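Leucine rich repeat and phosphatase domain containing protein (Entamoeba histolytica, PDB 3EMU) is a dual-specificity-phosphatase-like protein that probably binds phosphate groups, though it may lack ordinary phosphatase activity because its catalytic signature appears altered. Local coordinates at residues Ser38-Gly43 with Pro102-Ala107; Lys78-Ser83 with Val90-Gly95; Phe108-Gln113 with Lys142-Lys147. One frame throughout, in Å; residues are numbered along the deposited sequence. Where two conformers were deposited one is given.

Contact 1: residues Ser38-Gly43 with Pro102-Ala107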
loop_
_atom_site.group_PDB
_atom_site.type_symbol
_atom_site.label_atom_id
_atom_site.label_comp_id
_atom_site.label_asym_id
_atom_site.label_seq_id
_atom_site.Cartn_x
_atom_site.Cartn_y
_atom_site.Cartn_z
ATOM N N SER A 38 8.194 -9.620 3.297
ATOM C CA SER A 38 7.958 -9.118 1.957
ATOM C C SER A 38 7.993 -7.621 1.965
ATOM O O SER A 38 7.529 -6.989 2.909
ATOM C CB SER A 38 6.572 -9.519 1.426
ATOM O OG SER A 38 6.545 -10.850 1.016
ATOM N N ILE A 39 8.473 -7.076 0.856
ATOM C CA ILE A 39 8.499 -5.657 0.675
ATOM C C ILE A 39 7.968 -5.297 -0.700
ATOM O O ILE A 39 8.392 -5.838 -1.712
ATOM C CB ILE A 39 9.923 -5.065 0.967
ATOM C CG1 ILE A 39 10.323 -5.488 2.392
ATOM C CG2 ILE A 39 9.931 -3.519 0.836
ATOM C CD1 ILE A 39 11.446 -4.656 2.995
ATOM N N LEU A 40 7.010 -4.373 -0.701
ATOM C CA LEU A 40 6.416 -3.885 -1.933
ATOM C C LEU A 40 6.926 -2.473 -2.138
ATOM O O LEU A 40 6.615 -1.565 -1.380
ATOM C CB LEU A 40 4.877 -3.900 -1.843
ATOM C CG LEU A 40 4.084 -3.566 -3.101
ATOM C CD1 LEU A 40 4.589 -4.417 -4.259
ATOM C CD2 LEU A 40 2.591 -3.813 -2.855
ATOM N N LEU A 41 7.712 -2.311 -3.176
ATOM C CA LEU A 41 8.313 -1.040 -3.488
ATOM C C LEU A 41 7.451 -0.353 -4.494
ATOM O O LEU A 41 7.315 -0.828 -5.605
ATOM C CB LEU A 41 9.721 -1.233 -4.071
ATOM C CG LEU A 41 10.701 -2.024 -3.169
ATOM C CD1 LEU A 41 12.034 -2.330 -3.884
ATOM C CD2 LEU A 41 11.006 -1.250 -1.912
ATOM N N VAL A 42 6.900 0.797 -4.116
ATOM C CA VAL A 42 6.027 1.507 -5.027
ATOM C C VAL A 42 6.754 2.686 -5.658
ATOM O O VAL A 42 6.838 3.758 -5.072
ATOM C CB VAL A 42 4.737 2.000 -4.315
ATOM C CG1 VAL A 42 3.750 2.557 -5.354
ATOM C CG2 VAL A 42 4.138 0.887 -3.438
ATOM N N GLY A 43 7.254 2.499 -6.870
ATOM C CA GLY A 43 7.956 3.577 -7.554
ATOM C C GLY A 43 9.389 3.258 -7.916
ATOM O O GLY A 43 9.727 3.213 -9.137
ATOM N N PRO A 102 0.617 4.943 0.234
ATOM C CA PRO A 102 -0.742 4.958 0.803
ATOM C C PRO A 102 -1.859 4.696 -0.235
ATOM O O PRO A 102 -2.850 4.049 0.115
ATOM C CB PRO A 102 -0.866 6.363 1.402
ATOM C CG PRO A 102 0.618 6.775 1.697
ATOM C CD PRO A 102 1.395 6.151 0.580
ATOM N N ALA A 103 -1.691 5.190 -1.469
ATOM C CA ALA A 103 -2.637 4.931 -2.552
ATOM C C ALA A 103 -2.795 3.414 -2.796
ATOM O O ALA A 103 -3.921 2.921 -2.925
ATOM C CB ALA A 103 -2.234 5.654 -3.842
ATOM N N ILE A 104 -1.680 2.684 -2.829
ATOM C CA ILE A 104 -1.721 1.234 -2.958
ATOM C C ILE A 104 -2.458 0.569 -1.798
ATOM O O ILE A 104 -3.218 -0.390 -2.014
ATOM C CB ILE A 104 -0.285 0.602 -3.141
ATOM C CG1 ILE A 104 0.278 0.926 -4.511
ATOM C CG2 ILE A 104 -0.279 -0.949 -2.959
ATOM C CD1 ILE A 104 -0.544 0.367 -5.667
ATOM N N VAL A 105 -2.189 1.019 -0.573
ATOM C CA VAL A 105 -2.829 0.442 0.606
ATOM C C VAL A 105 -4.353 0.670 0.562
ATOM O O VAL A 105 -5.144 -0.212 0.923
ATOM C CB VAL A 105 -2.189 0.962 1.948
ATOM C CG1 VAL A 105 -3.037 0.624 3.160
ATOM C CG2 VAL A 105 -0.754 0.382 2.150
ATOM N N ILE A 106 -4.753 1.857 0.115
ATOM C CA ILE A 106 -6.140 2.139 -0.111
ATOM C C ILE A 106 -6.799 1.155 -1.137
ATOM O O ILE A 106 -7.836 0.584 -0.818
ATOM C CB ILE A 106 -6.361 3.591 -0.505
ATOM C CG1 ILE A 106 -6.019 4.509 0.690
ATOM C CG2 ILE A 106 -7.825 3.805 -0.986
ATOM C CD1 ILE A 106 -6.085 6.021 0.384
ATOM N N ALA A 107 -6.216 1.004 -2.337
ATOM C CA ALA A 107 -6.695 0.062 -3.331
ATOM C C ALA A 107 -6.891 -1.337 -2.721
ATOM O O ALA A 107 -7.948 -1.994 -2.919
ATOM C CB ALA A 107 -5.750 0.003 -4.503
#

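Contact 2: residues Lys78-Ser83 with Val90-Gly95. With SO4 (sulfate ion), chain B.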
loop_
_atom_site.group_PDB
_atom_site.type_symbol
_atom_site.label_atom_id
_atom_site.label_comp_id
_atom_site.label_asym_id
_atom_site.label_seq_id
_atom_site.Cartn_x
_atom_site.Cartn_y
_atom_site.Cartn_z
ATOM N N LYS A 78 -2.160 -9.170 -5.236
ATOM C CA LYS A 78 -1.684 -10.534 -5.278
ATOM C C LYS A 78 -0.473 -10.798 -4.361
ATOM O O LYS A 78 -0.459 -11.774 -3.556
ATOM C CB LYS A 78 -1.336 -10.882 -6.733
ATOM C CG LYS A 78 -1.037 -12.358 -6.864
ATOM C CD LYS A 78 -0.168 -12.695 -8.072
ATOM C CE LYS A 78 -0.152 -14.237 -8.310
ATOM N NZ LYS A 78 0.675 -14.595 -9.548
ATOM N N PHE A 79 0.546 -9.932 -4.488
ATOM C CA PHE A 79 1.772 -10.024 -3.680
ATOM C C PHE A 79 1.361 -9.827 -2.255
ATOM O O PHE A 79 1.753 -10.580 -1.372
ATOM C CB PHE A 79 2.741 -8.921 -4.170
ATOM C CG PHE A 79 4.070 -8.854 -3.436
ATOM C CD1 PHE A 79 5.133 -9.715 -3.784
ATOM C CD2 PHE A 79 4.287 -7.876 -2.463
ATOM C CE1 PHE A 79 6.385 -9.618 -3.140
ATOM C CE2 PHE A 79 5.537 -7.767 -1.821
ATOM C CZ PHE A 79 6.581 -8.646 -2.154
ATOM N N ILE A 80 0.462 -8.873 -2.008
ATOM C CA ILE A 80 -0.016 -8.697 -0.621
ATOM C C ILE A 80 -0.765 -9.925 -0.060
ATOM O O ILE A 80 -0.555 -10.351 1.071
ATOM C CB ILE A 80 -0.892 -7.445 -0.488
ATOM C CG1 ILE A 80 -0.055 -6.190 -0.790
ATOM C CG2 ILE A 80 -1.517 -7.349 0.901
ATOM C CD1 ILE A 80 -0.850 -4.897 -0.845
ATOM N N ILE A 81 -1.674 -10.489 -0.841
ATOM C CA ILE A 81 -2.446 -11.613 -0.313
ATOM C C ILE A 81 -1.531 -12.829 -0.168
ATOM O O ILE A 81 -1.652 -13.576 0.792
ATOM C CB ILE A 81 -3.759 -11.890 -1.151
ATOM C CG1 ILE A 81 -4.814 -10.908 -0.700
ATOM C CG2 ILE A 81 -4.292 -13.287 -0.860
ATOM C CD1 ILE A 81 -5.867 -10.659 -1.672
ATOM N N ARG A 82 -0.587 -13.012 -1.091
ATOM C CA ARG A 82 0.446 -14.047 -0.910
ATOM C C ARG A 82 1.126 -13.975 0.450
ATOM O O ARG A 82 1.548 -14.986 0.998
ATOM C CB ARG A 82 1.525 -13.972 -1.994
ATOM C CG ARG A 82 2.673 -14.956 -1.790
ATOM C CD ARG A 82 3.673 -14.907 -2.946
ATOM N NE ARG A 82 4.876 -14.105 -2.695
ATOM C CZ ARG A 82 5.639 -13.584 -3.663
ATOM N NH1 ARG A 82 5.323 -13.753 -4.938
ATOM N NH2 ARG A 82 6.720 -12.882 -3.370
ATOM N N SER A 83 1.231 -12.778 1.024
ATOM C CA SER A 83 1.958 -12.639 2.275
ATOM C C SER A 83 1.030 -12.907 3.457
ATOM O O SER A 83 1.446 -13.458 4.487
ATOM C CB SER A 83 2.662 -11.241 2.360
ATOM O OG SER A 83 3.150 -10.933 3.665
ATOM N N VAL A 90 3.871 -7.869 5.262
ATOM C CA VAL A 90 4.365 -7.194 4.043
ATOM C C VAL A 90 4.490 -5.695 4.362
ATOM O O VAL A 90 3.583 -5.076 4.973
ATOM C CB VAL A 90 3.459 -7.447 2.819
ATOM C CG1 VAL A 90 2.026 -6.983 3.110
ATOM C CG2 VAL A 90 4.010 -6.786 1.562
ATOM N N LEU A 91 5.613 -5.117 3.943
ATOM C CA LEU A 91 5.865 -3.690 4.165
ATOM C C LEU A 91 5.747 -2.959 2.857
ATOM O O LEU A 91 6.419 -3.311 1.885
ATOM C CB LEU A 91 7.256 -3.473 4.768
ATOM C CG LEU A 91 7.740 -2.009 4.897
ATOM C CD1 LEU A 91 6.787 -1.152 5.766
ATOM C CD2 LEU A 91 9.143 -2.053 5.475
ATOM N N ILE A 92 4.886 -1.940 2.812
ATOM C CA ILE A 92 4.624 -1.272 1.531
ATOM C C ILE A 92 5.231 0.135 1.577
ATOM O O ILE A 92 4.921 0.907 2.471
ATOM C CB ILE A 92 3.102 -1.241 1.187
ATOM C CG1 ILE A 92 2.564 -2.695 1.144
ATOM C CG2 ILE A 92 2.831 -0.496 -0.148
ATOM C CD1 ILE A 92 1.173 -2.862 1.729
ATOM N N ILE A 93 6.131 0.447 0.645
ATOM C CA ILE A 93 6.900 1.690 0.785
ATOM C C ILE A 93 6.995 2.471 -0.520
ATOM O O ILE A 93 6.989 1.885 -1.613
ATOM C CB ILE A 93 8.326 1.459 1.368
ATOM C CG1 ILE A 93 9.214 0.769 0.347
ATOM C CG2 ILE A 93 8.319 0.680 2.633
ATOM C CD1 ILE A 93 10.731 0.757 0.761
ATOM N N SER A 94 6.977 3.794 -0.393
ATOM C CA SER A 94 7.362 4.695 -1.493
ATOM C C SER A 94 8.487 5.611 -0.946
ATOM O O SER A 94 8.796 5.535 0.248
ATOM C CB SER A 94 6.159 5.499 -2.016
ATOM O OG SER A 94 5.503 6.122 -0.945
ATOM N N GLY A 95 9.105 6.438 -1.803
ATOM C CA GLY A 95 10.257 7.293 -1.405
ATOM C C GLY A 95 10.015 8.098 -0.130
ATOM O O GLY A 95 10.741 7.938 0.868
HETATM S S SO4 B . 5.996 9.245 -2.426
HETATM O O1 SO4 B . 5.281 8.678 -1.267
HETATM O O2 SO4 B . 5.376 8.997 -3.698
HETATM O O3 SO4 B . 5.971 10.682 -2.216
HETATM O O4 SO4 B . 7.322 8.676 -2.502
#

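Contact 3: residues Phe108-Gln113 with Lys142-Lys147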
loop_
_atom_site.group_PDB
_atom_site.type_symbol
_atom_site.label_atom_id
_atom_site.label_comp_id
_atom_site.label_asym_id
_atom_site.label_seq_id
_atom_site.Cartn_x
_atom_site.Cartn_y
_atom_site.Cartn_z
ATOM N N PHE A 108 -5.882 -1.790 -1.970
ATOM C CA PHE A 108 -5.955 -3.061 -1.302
ATOM C C PHE A 108 -7.164 -3.229 -0.359
ATOM O O PHE A 108 -7.850 -4.252 -0.400
ATOM C CB PHE A 108 -4.668 -3.375 -0.544
ATOM C CG PHE A 108 -4.771 -4.622 0.275
ATOM C CD1 PHE A 108 -4.743 -5.901 -0.353
ATOM C CD2 PHE A 108 -4.962 -4.551 1.654
ATOM C CE1 PHE A 108 -4.894 -7.079 0.380
ATOM C CE2 PHE A 108 -5.110 -5.725 2.392
ATOM C CZ PHE A 108 -5.083 -6.993 1.747
ATOM N N LEU A 109 -7.400 -2.264 0.523
ATOM C CA LEU A 109 -8.509 -2.331 1.470
ATOM C C LEU A 109 -9.875 -2.160 0.777
ATOM O O LEU A 109 -10.867 -2.744 1.220
ATOM C CB LEU A 109 -8.366 -1.229 2.502
ATOM C CG LEU A 109 -7.173 -1.194 3.474
ATOM C CD1 LEU A 109 -7.229 0.149 4.265
ATOM C CD2 LEU A 109 -7.165 -2.370 4.441
ATOM N N MET A 110 -9.938 -1.324 -0.260
ATOM C CA MET A 110 -11.125 -1.269 -1.074
ATOM C C MET A 110 -11.549 -2.730 -1.414
ATOM O O MET A 110 -12.691 -3.130 -1.173
ATOM C CB MET A 110 -10.902 -0.414 -2.339
ATOM C CG MET A 110 -10.752 1.136 -2.070
ATOM S SD MET A 110 -10.163 2.124 -3.428
ATOM C CE MET A 110 -11.440 1.929 -4.667
ATOM N N TYR A 111 -10.602 -3.537 -1.895
ATOM C CA TYR A 111 -10.874 -4.882 -2.375
ATOM C C TYR A 111 -11.091 -5.850 -1.208
ATOM O O TYR A 111 -12.071 -6.613 -1.171
ATOM C CB TYR A 111 -9.664 -5.338 -3.192
ATOM C CG TYR A 111 -9.702 -6.746 -3.715
ATOM C CD1 TYR A 111 -10.485 -7.082 -4.829
ATOM C CD2 TYR A 111 -8.945 -7.751 -3.113
ATOM C CE1 TYR A 111 -10.526 -8.374 -5.313
ATOM C CE2 TYR A 111 -8.967 -9.083 -3.597
ATOM C CZ TYR A 111 -9.777 -9.380 -4.696
ATOM O OH TYR A 111 -9.801 -10.658 -5.212
ATOM N N TYR A 112 -10.161 -5.797 -0.251
ATOM C CA TYR A 112 -10.077 -6.759 0.823
ATOM C C TYR A 112 -11.122 -6.583 1.925
ATOM O O TYR A 112 -11.400 -7.532 2.672
ATOM C CB TYR A 112 -8.715 -6.648 1.470
ATOM C CG TYR A 112 -8.312 -7.814 2.314
ATOM C CD1 TYR A 112 -7.850 -8.983 1.714
ATOM C CD2 TYR A 112 -8.331 -7.736 3.705
ATOM C CE1 TYR A 112 -7.446 -10.037 2.453
ATOM C CE2 TYR A 112 -7.935 -8.809 4.476
ATOM C CZ TYR A 112 -7.478 -9.961 3.824
ATOM O OH TYR A 112 -7.049 -11.071 4.535
ATOM N N GLN A 113 -11.683 -5.389 2.062
ATOM C CA GLN A 113 -12.663 -5.168 3.110
ATOM C C GLN A 113 -13.878 -4.517 2.521
ATOM O O GLN A 113 -14.661 -3.980 3.252
ATOM C CB GLN A 113 -12.075 -4.277 4.215
ATOM C CG GLN A 113 -10.904 -4.939 4.879
ATOM C CD GLN A 113 -10.398 -4.172 6.070
ATOM O OE1 GLN A 113 -10.493 -2.936 6.116
ATOM N NE2 GLN A 113 -9.848 -4.889 7.050
ATOM N N LYS A 142 -10.351 6.077 -7.987
ATOM C CA LYS A 142 -11.760 6.137 -8.331
ATOM C C LYS A 142 -12.075 5.266 -9.548
ATOM O O LYS A 142 -13.150 4.725 -9.641
ATOM C CB LYS A 142 -12.220 7.596 -8.522
ATOM C CG LYS A 142 -12.457 8.256 -7.195
ATOM C CD LYS A 142 -12.689 9.752 -7.339
ATOM C CE LYS A 142 -12.770 10.446 -5.954
ATOM N NZ LYS A 142 -12.765 11.950 -6.099
ATOM N N LEU A 143 -11.129 5.168 -10.477
ATOM C CA LEU A 143 -11.265 4.288 -11.614
ATOM C C LEU A 143 -11.302 2.861 -11.145
ATOM O O LEU A 143 -12.079 2.064 -11.639
ATOM C CB LEU A 143 -10.081 4.424 -12.542
ATOM C CG LEU A 143 -10.408 4.776 -13.988
ATOM C CD1 LEU A 143 -10.536 6.299 -14.065
ATOM C CD2 LEU A 143 -9.310 4.332 -14.958
ATOM N N PHE A 144 -10.442 2.534 -10.199
ATOM C CA PHE A 144 -10.484 1.206 -9.625
ATOM C C PHE A 144 -11.833 0.918 -8.927
ATOM O O PHE A 144 -12.349 -0.182 -9.033
ATOM C CB PHE A 144 -9.322 1.021 -8.645
ATOM C CG PHE A 144 -9.259 -0.350 -8.006
ATOM C CD1 PHE A 144 -9.249 -1.497 -8.781
ATOM C CD2 PHE A 144 -9.176 -0.475 -6.626
ATOM C CE1 PHE A 144 -9.174 -2.763 -8.185
ATOM C CE2 PHE A 144 -9.100 -1.726 -5.997
ATOM C CZ PHE A 144 -9.097 -2.878 -6.777
ATOM N N GLU A 145 -12.360 1.897 -8.188
ATOM C CA GLU A 145 -13.642 1.786 -7.514
ATOM C C GLU A 145 -14.716 1.327 -8.551
ATOM O O GLU A 145 -15.413 0.324 -8.327
ATOM C CB GLU A 145 -14.013 3.139 -6.924
ATOM C CG GLU A 145 -15.250 3.153 -6.023
ATOM C CD GLU A 145 -15.519 4.529 -5.427
ATOM O OE1 GLU A 145 -15.458 5.558 -6.148
ATOM O OE2 GLU A 145 -15.771 4.597 -4.226
ATOM N N LYS A 146 -14.783 2.030 -9.685
ATOM C CA LYS A 146 -15.723 1.700 -10.742
ATOM C C LYS A 146 -15.494 0.301 -11.287
ATOM O O LYS A 146 -16.460 -0.420 -11.566
ATOM C CB LYS A 146 -15.605 2.661 -11.899
ATOM C CG LYS A 146 -16.410 3.898 -11.774
ATOM C CD LYS A 146 -17.787 3.710 -12.401
ATOM C CE LYS A 146 -18.803 4.654 -11.708
ATOM N NZ LYS A 146 -20.172 4.070 -11.786
ATOM N N LYS A 147 -14.225 -0.066 -11.479
ATOM C CA LYS A 147 -13.883 -1.389 -12.045
ATOM C C LYS A 147 -14.385 -2.510 -11.144
ATOM O O LYS A 147 -14.913 -3.510 -11.606
ATOM C CB LYS A 147 -12.386 -1.528 -12.279
ATOM C CG LYS A 147 -11.962 -2.938 -12.679
ATOM C CD LYS A 147 -12.234 -3.099 -14.167
ATOM C CE LYS A 147 -11.933 -4.506 -14.695
ATOM N NZ LYS A 147 -12.162 -4.548 -16.220
#

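Contact 1: residues Ser38-Gly43 with Pro102-Ala107
I104 meets the strand segment 38-43 with both branches of its beta carbon, one directed at V42 and the other at L40. Its CG1 lies 3.9 Å from V42 CG1 and 4.0 Å from V42 CG2, so the valine receives this methylene with both methyls rather than one. The two side chains run past each other in opposite directions. On the other branch, I104 CG2 approaches L40 CD2 at 4.1 Å, and here the chains cross at about a right angle.

The torsions explain this division of labour. In I104, CG1 is anti to the carbonyl carbon (chi1 -71°), which places CG2 anti to the backbone N; the second torsion then folds CD1 back (chi2 -62°), and the valine is met by CG1 instead of the chain end. In L40, CG is anti to the backbone N (chi1 -173°), and it is CD2 that is carried across to the helix while CD1 faces another way.

Every group that touches is an alkyl carbon. The interface is slender, with 107 Å² buried in all, and the backbones come closest where V42 CA stands 8.0 Å from I104 CA. It is also deeply placed, the centre of the contact lying about 3 Å from that of the chain, in the core between sheet and helix that characterises the phosphatase domain.

Around it, L59 of strand 55-59 packs on I104, and L57 of the same strand lies against L40, which also meets A76 and F79 of helix 68-85. V42 reaches I92 of the adjoining parallel strand 89-94, and the same I92 packs on V105. Helix 100-112 thus lies on the face of the sheet where strands 89-94, 36-42 and 55-59 run side by side.

Contact 2: residues Lys78-Ser83 with Val90-Gly95
V90 is set between three residues of the helix 78-83, and its two methyls go to different neighbours. CG2 approaches the F79 ring obliquely, 3.8 Å from F79 CE2, whereas CG1 turns to I80, 4.2 Å from I80 CG2, with the two side chains at about a right angle. The split follows from the valine rotamer: CG1 lies between the backbone N and the carbonyl carbon (chi1 58°), leaving CG2 anti to N. I80 and I92 also cross at about a right angle, I80 CD1 touching I92 CD1 at 3.9 Å. S83 OG rests 3.6 Å from V90 CB, but its hydrogen bond goes to the carbonyl of E88.

At the far end of the strand S94 OG donates to O1 of a sulfate ion, probably from the crystallisation liquor, at 2.6 Å; K100 binds it too. By the spacing of the CX5R signature, S94 and K100 appear to replace the family's cysteine and arginine, making ordinary cysteine-based catalysis unlikely.

Segments 78-83 and 90-94 run nearly antiparallel (153° between axes). I17 of strand 17-21 touches I80, V90 and I92, while F108 and V105 of helix 100-112 pack on I80 and I92 respectively.

Contact 3: residues Phe108-Gln113 with Lys142-Lys147
The terminal methyl of M110 makes the closest approach to the helix 142-147, entering the angle between F144 and E145. M110 CE sits 3.6 Å from both CA and CB of E145 and 3.8 Å from CD2 of F144, meeting the phenyl ring obliquely. A bend at the thioether (chi3 63°) turns this methyl onto the backbone side of the glutamate, whose side chain it crosses at about a right angle. Y111 adds a lighter touch: its CB lies at the edge of the F144 ring, near the ring plane and 4.4 Å from CZ, while its own phenol leads away.

Neighbouring helices pack against these groups as well. F117 and A120 of helix 117-127 touch M110, and I73 of helix 68-85 touches F144. E145 extends beyond CG, and its OE2 accepts a hydrogen bond from the backbone N of F117, tying helix 135-151 to the start of helix 117-127. The two segments run nearly parallel, crossing at -15° with their axes 10.8 Å apart, a spacing bridged by the long methionine and the phenylalanine.

Between the two segments the attraction is therefore dispersive and without direction, a methyl and a methylene laid on carbon. E145 is thus packed through its CA and CB and hydrogen-bonded through its carboxylate.

Contacts 1 and 2 share the sheet, their centres about 6 Å apart: L40 N lies 2.9 Å from L91 O and V42 N 2.7 Å from I93 O, probable hydrogen bonds that join the parallel strands. Contact 3 stands about 14 Å from contact 1 and 16 Å from contact 2 between centres, yet it lies farther along the same helix 100-112 that contact 1 uses, and A107 O comes within 3.3 Å of F144 CE2. Contact 2 also reaches that helix, with I80 CG2 3.4 Å from F108 CE1. Strand 89-94 leads into the sulfate-binding loop and helix 100-112 leads out of it; contacts 2 and 1 each pack one of these elements.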